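Local coordinates for protein Cyclo(L-tyrosyl-L-tyrosyl) synthase (Mycobacterium tuberculosis, PDB 2X9Q) that probably makes cyclo(L-tyrosyl-L-tyrosyl), the precursor of mycocyclosin, by joining two tyrosyl groups delivered on tRNA, without using ATP, at residues 86-91 against 227-232; 114-119 against 171-176. All blocks are in the same frame, centred on the assembly; numbering follows the deposited sequence.

Contact 1: 86-91 against 227-232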
loop_
_atom_site.group_PDB
_atom_site.type_symbol
_atom_site.label_atom_id
_atom_site.label_comp_id
_atom_site.label_asym_id
_atom_site.label_seq_id
_atom_site.Cartn_x
_atom_site.Cartn_y
_atom_site.Cartn_z
ATOM N N GLY A 86 -4.879 -0.919 1.282
ATOM C CA GLY A 86 -4.611 -0.026 0.157
ATOM C C GLY A 86 -5.499 -0.474 -1.007
ATOM O O GLY A 86 -5.807 -1.686 -1.133
ATOM N N VAL A 87 -5.992 0.488 -1.792
ATOM C CA VAL A 87 -6.892 0.108 -2.902
ATOM C C VAL A 87 -6.386 0.855 -4.158
ATOM O O VAL A 87 -6.055 1.995 -4.059
ATOM C CB VAL A 87 -8.396 0.479 -2.589
ATOM C CG1 VAL A 87 -9.286 -0.003 -3.741
ATOM C CG2 VAL A 87 -8.876 -0.177 -1.283
ATOM N N SER A 88 -6.206 0.149 -5.280
ATOM C CA SER A 88 -5.706 0.708 -6.547
ATOM C C SER A 88 -6.886 0.984 -7.482
ATOM O O SER A 88 -7.738 0.142 -7.649
ATOM C CB SER A 88 -4.865 -0.330 -7.285
ATOM O OG SER A 88 -3.877 -0.781 -6.378
ATOM N N PRO A 89 -6.906 2.132 -8.122
ATOM C CA PRO A 89 -8.031 2.487 -9.007
ATOM C C PRO A 89 -7.868 1.657 -10.295
ATOM O O PRO A 89 -6.758 1.194 -10.572
ATOM C CB PRO A 89 -7.803 3.998 -9.211
ATOM C CG PRO A 89 -6.324 4.137 -9.196
ATOM C CD PRO A 89 -5.905 3.219 -8.027
ATOM N N GLY A 90 -8.935 1.378 -11.037
ATOM C CA GLY A 90 -8.749 0.642 -12.313
ATOM C C GLY A 90 -8.382 -0.844 -12.186
ATOM O O GLY A 90 -7.915 -1.465 -13.124
ATOM N N ASN A 91 -8.629 -1.438 -11.024
ATOM C CA ASN A 91 -8.167 -2.801 -10.731
ATOM C C ASN A 91 -9.386 -3.564 -10.362
ATOM O O ASN A 91 -9.949 -3.360 -9.252
ATOM C CB ASN A 91 -7.176 -2.764 -9.561
ATOM C CG ASN A 91 -6.503 -4.094 -9.330
ATOM O OD1 ASN A 91 -7.142 -5.143 -9.448
ATOM N ND2 ASN A 91 -5.181 -4.063 -9.035
HETATM N N MSE A 227 8.387 4.217 -10.088
HETATM C CA MSE A 227 9.190 4.664 -8.899
HETATM C C MSE A 227 8.472 5.810 -8.181
HETATM O O MSE A 227 8.414 5.856 -6.939
HETATM C CB MSE A 227 10.606 5.061 -9.316
HETATM C CG MSE A 227 11.554 5.577 -8.145
HETATM SE SE MSE A 227 11.984 4.032 -6.996
HETATM C CE MSE A 227 13.381 3.338 -8.321
ATOM N N ASP A 228 7.895 6.756 -8.935
ATOM C CA ASP A 228 7.206 7.873 -8.283
ATOM C C ASP A 228 5.976 7.392 -7.505
ATOM O O ASP A 228 5.691 7.884 -6.400
ATOM C CB ASP A 228 6.750 8.932 -9.323
ATOM C CG ASP A 228 7.915 9.742 -9.915
ATOM O OD1 ASP A 228 9.061 9.740 -9.406
ATOM O OD2 ASP A 228 7.666 10.367 -10.949
ATOM N N TYR A 229 5.229 6.500 -8.109
ATOM C CA TYR A 229 3.970 5.950 -7.590
ATOM C C TYR A 229 4.292 5.178 -6.281
ATOM O O TYR A 229 3.688 5.422 -5.255
ATOM C CB TYR A 229 3.409 5.003 -8.668
ATOM C CG TYR A 229 2.070 4.350 -8.373
ATOM C CD1 TYR A 229 1.947 3.337 -7.386
ATOM C CD2 TYR A 229 0.899 4.721 -9.134
ATOM C CE1 TYR A 229 0.629 2.717 -7.112
ATOM C CE2 TYR A 229 -0.410 4.121 -8.872
ATOM C CZ TYR A 229 -0.528 3.123 -7.857
ATOM O OH TYR A 229 -1.776 2.545 -7.603
ATOM N N ILE A 230 5.355 4.370 -6.310
ATOM C CA ILE A 230 5.782 3.543 -5.116
ATOM C C ILE A 230 6.345 4.442 -4.013
ATOM O O ILE A 230 6.027 4.263 -2.817
ATOM C CB ILE A 230 6.813 2.532 -5.590
ATOM C CG1 ILE A 230 6.063 1.343 -6.264
ATOM C CG2 ILE A 230 7.645 2.020 -4.413
ATOM C CD1 ILE A 230 7.082 0.491 -7.130
ATOM N N CYS A 231 7.127 5.446 -4.396
ATOM C CA CYS A 231 7.584 6.434 -3.425
ATOM C C CYS A 231 6.434 7.199 -2.699
ATOM O O CYS A 231 6.534 7.426 -1.491
ATOM C CB CYS A 231 8.600 7.411 -4.030
ATOM S SG CYS A 231 10.183 6.558 -4.366
ATOM N N ALA A 232 5.353 7.548 -3.421
ATOM C CA ALA A 232 4.199 8.147 -2.833
ATOM C C ALA A 232 3.404 7.261 -1.829
ATOM O O ALA A 232 2.849 7.796 -0.867
ATOM C CB ALA A 232 3.235 8.662 -3.923
HETATM O O HOH W 1 -1.403 0.803 -5.445
#

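Contact 2: 114-119 against 171-176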
loop_
_atom_site.group_PDB
_atom_site.type_symbol
_atom_site.label_atom_id
_atom_site.label_comp_id
_atom_site.label_asym_id
_atom_site.label_seq_id
_atom_site.Cartn_x
_atom_site.Cartn_y
_atom_site.Cartn_z
ATOM N N ASP A 114 -8.160 1.629 7.991
ATOM C CA ASP A 114 -8.211 2.775 7.006
ATOM C C ASP A 114 -8.025 2.200 5.592
ATOM O O ASP A 114 -6.998 1.508 5.333
ATOM C CB ASP A 114 -7.137 3.810 7.261
ATOM C CG ASP A 114 -7.478 4.744 8.404
ATOM O OD1 ASP A 114 -8.162 5.753 8.152
ATOM O OD2 ASP A 114 -7.160 4.449 9.548
ATOM N N PHE A 115 -9.028 2.377 4.723
ATOM C CA PHE A 115 -8.886 2.040 3.335
ATOM C C PHE A 115 -8.190 3.283 2.813
ATOM O O PHE A 115 -8.602 4.390 3.183
ATOM C CB PHE A 115 -10.261 2.024 2.624
ATOM C CG PHE A 115 -11.021 0.782 2.766
ATOM C CD1 PHE A 115 -10.626 -0.340 2.077
ATOM C CD2 PHE A 115 -12.158 0.730 3.605
ATOM C CE1 PHE A 115 -11.364 -1.527 2.130
ATOM C CE2 PHE A 115 -12.891 -0.466 3.704
ATOM C CZ PHE A 115 -12.501 -1.584 2.951
ATOM N N VAL A 116 -7.149 3.130 1.992
ATOM C CA VAL A 116 -6.481 4.297 1.390
ATOM C C VAL A 116 -6.386 4.008 -0.134
ATOM O O VAL A 116 -5.813 3.042 -0.539
ATOM C CB VAL A 116 -5.062 4.468 2.001
ATOM C CG1 VAL A 116 -4.336 5.585 1.302
ATOM C CG2 VAL A 116 -5.159 4.766 3.579
ATOM N N TYR A 117 -7.020 4.830 -0.965
ATOM C CA TYR A 117 -6.956 4.588 -2.397
ATOM C C TYR A 117 -5.946 5.508 -3.042
ATOM O O TYR A 117 -5.778 6.692 -2.672
ATOM C CB TYR A 117 -8.348 4.658 -3.092
ATOM C CG TYR A 117 -9.010 6.011 -2.972
ATOM C CD1 TYR A 117 -9.761 6.308 -1.853
ATOM C CD2 TYR A 117 -8.837 7.029 -3.964
ATOM C CE1 TYR A 117 -10.371 7.538 -1.697
ATOM C CE2 TYR A 117 -9.460 8.311 -3.801
ATOM C CZ TYR A 117 -10.256 8.511 -2.711
ATOM O OH TYR A 117 -10.819 9.746 -2.431
ATOM N N THR A 118 -5.238 4.953 -4.001
ATOM C CA THR A 118 -4.156 5.715 -4.613
ATOM C C THR A 118 -4.757 6.703 -5.657
ATOM O O THR A 118 -5.450 6.283 -6.539
ATOM C CB THR A 118 -3.061 4.795 -5.159
ATOM O OG1 THR A 118 -2.472 4.122 -4.042
ATOM C CG2 THR A 118 -1.879 5.661 -5.822
ATOM N N ASP A 119 -4.544 8.002 -5.506
ATOM C CA ASP A 119 -5.107 8.942 -6.476
ATOM C C ASP A 119 -4.001 9.870 -7.034
ATOM O O ASP A 119 -4.255 11.056 -7.385
ATOM C CB ASP A 119 -6.227 9.757 -5.807
ATOM C CG ASP A 119 -5.690 10.627 -4.707
ATOM O OD1 ASP A 119 -4.698 10.202 -4.015
ATOM O OD2 ASP A 119 -6.227 11.729 -4.491
ATOM N N SER A 171 -3.467 11.239 -1.586
ATOM C CA SER A 171 -3.072 12.682 -1.669
ATOM C C SER A 171 -3.401 13.438 -0.401
ATOM O O SER A 171 -2.811 14.429 -0.139
ATOM C CB SER A 171 -3.829 13.462 -2.824
ATOM O OG SER A 171 -5.231 13.271 -2.646
ATOM N N GLU A 172 -4.370 13.001 0.359
ATOM C CA GLU A 172 -4.679 13.707 1.603
ATOM C C GLU A 172 -3.482 13.703 2.600
ATOM O O GLU A 172 -3.341 14.630 3.413
ATOM C CB GLU A 172 -5.845 12.978 2.267
ATOM C CG GLU A 172 -6.412 13.688 3.454
ATOM C CD GLU A 172 -7.863 13.242 3.737
ATOM O OE1 GLU A 172 -8.803 13.394 2.863
ATOM O OE2 GLU A 172 -8.033 12.740 4.852
ATOM N N PHE A 173 -2.637 12.669 2.528
ATOM C CA PHE A 173 -1.426 12.602 3.386
ATOM C C PHE A 173 -0.353 13.611 3.013
ATOM O O PHE A 173 0.551 13.877 3.803
ATOM C CB PHE A 173 -0.875 11.167 3.447
ATOM C CG PHE A 173 -1.845 10.192 4.084
ATOM C CD1 PHE A 173 -2.207 10.343 5.399
ATOM C CD2 PHE A 173 -2.408 9.172 3.364
ATOM C CE1 PHE A 173 -3.112 9.433 6.005
ATOM C CE2 PHE A 173 -3.331 8.264 3.943
ATOM C CZ PHE A 173 -3.656 8.364 5.242
ATOM N N GLN A 174 -0.476 14.274 1.860
ATOM C CA GLN A 174 0.528 15.286 1.511
ATOM C C GLN A 174 0.514 16.472 2.463
ATOM O O GLN A 174 1.491 17.198 2.611
ATOM C CB GLN A 174 0.393 15.683 0.020
ATOM C CG GLN A 174 0.690 14.394 -0.868
ATOM C CD GLN A 174 0.375 14.521 -2.389
ATOM O OE1 GLN A 174 -0.353 15.420 -2.826
ATOM N NE2 GLN A 174 0.936 13.612 -3.183
ATOM N N SER A 175 -0.571 16.681 3.178
ATOM C CA SER A 175 -0.478 17.729 4.168
ATOM C C SER A 175 -0.114 17.202 5.587
ATOM O O SER A 175 -0.136 17.968 6.568
ATOM C CB SER A 175 -1.809 18.425 4.214
ATOM O OG SER A 175 -2.714 17.589 4.862
ATOM N N ASN A 176 0.184 15.909 5.717
ATOM C CA ASN A 176 0.541 15.328 7.002
ATOM C C ASN A 176 2.074 15.492 7.188
ATOM O O ASN A 176 2.868 15.106 6.315
ATOM C CB ASN A 176 0.101 13.851 7.015
ATOM C CG ASN A 176 0.492 13.145 8.298
ATOM O OD1 ASN A 176 1.634 12.794 8.449
ATOM N ND2 ASN A 176 -0.473 12.908 9.215
#

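Contact 1: 86-91 against 227-232
S88 and Y229 face each other with their CA atoms 11.1 Å apart, S88 in the loop that leaves strand 82-87 and Y229 partway along helix 220-244, so the backbones stay well separated and one long side chain covers most of the distance. That side chain is the tyrosine's. With CG anti to the backbone N (chi1 -178°), the ring reaches out from the helix and brings its phenol end to the serine. Direct contact is slight, burying just 59 Å²: Y229 OH lies 4.1 Å from S88 OG and 4.2 Å from P89 CD, too far for a hydrogen bond with the serine. A water joins the two hydroxyls instead, sitting 2.8 Å from Y229 OH and 3.1 Å from S88 OG. It lies in the plane of the tyrosine ring, at its edge, and the two bonds meet at roughly a right angle. S88 OG sits beside its own backbone N (chi1 -53°), and besides the water it is hydrogen-bonded to the hydroxyl of Y253. By similarity S88 is the nucleophile, Y253, N91 and Y229 bind substrate, and Y229 could also take part in aminoacyl-tRNA binding, so this bridge belongs to the probable active site. The setting is the end of a parallel strand in a Rossmann-like fold, consistent with the kinship to class I aminoacyl-tRNA synthetases. Here V87 and P89 rest on helix 133-158, while T118, from the loop after neighbouring strand 112-117, packs against the Y229 ring. Behind Y229, its helix is backed by M227 and I230 against helix 194-210 and by C231 against helix 177-192.

Contact 2: 114-119 against 171-176
D119 grips S171 with both carboxylate oxygens, joining the loops that follow two neighbouring parallel strands of a Rossmann-like fold. OD1 accepts the backbone N-H of S171 at 2.9 Å (152° at the hydrogen), and OD2 accepts a hydrogen bond from S171 OG at 2.6 Å. Each oxygen uses its syn lone pair, so the carboxylate is held as a fork and its rotation is fixed. CG of D119 lies between its own backbone N and carbonyl carbon (chi1 65°), which swings the carboxylate over to the serine. A second, apolar touch lies deeper: both methyls of V116 close on F173 CE2, CG1 at the ring edge and in its plane at 3.9 Å and CG2 at 4.0 Å, the two side chains pointing at one another. Outside this first shell, P169, M170 and I144 pack on D119, while I243 and L244 of helix 220-244 hold the phenylalanine. Within the loop Q174 N bonds back to S171 O at 3.1 Å, before helix 177-192 begins. At that junction N176 is the N-cap, its OD1 accepting the backbone N-H of Y179.

Overall arrangement
From the N terminus, strand 82-87 runs into 86-91, the first half of contact 1; helix 96-109 then crosses over to strand 112-117 and 114-119, where contact 2 opens. Helix 133-158 and strand 165-169 follow, and 171-176 closes contact 2. Helices 177-192 and 194-210 come next before 227-232 closes contact 1, so the shorter loop lies wholly within the longer. The two meet in the sheet, where V87 N and V116 O of the adjacent parallel strands are 2.9 Å apart. Contact 2 ties together the loops after two successive strands; contact 1 joins the C-terminal end of inner strand 82-87 to helix 220-244, with P89 CD packed 3.4 Å from T118 O.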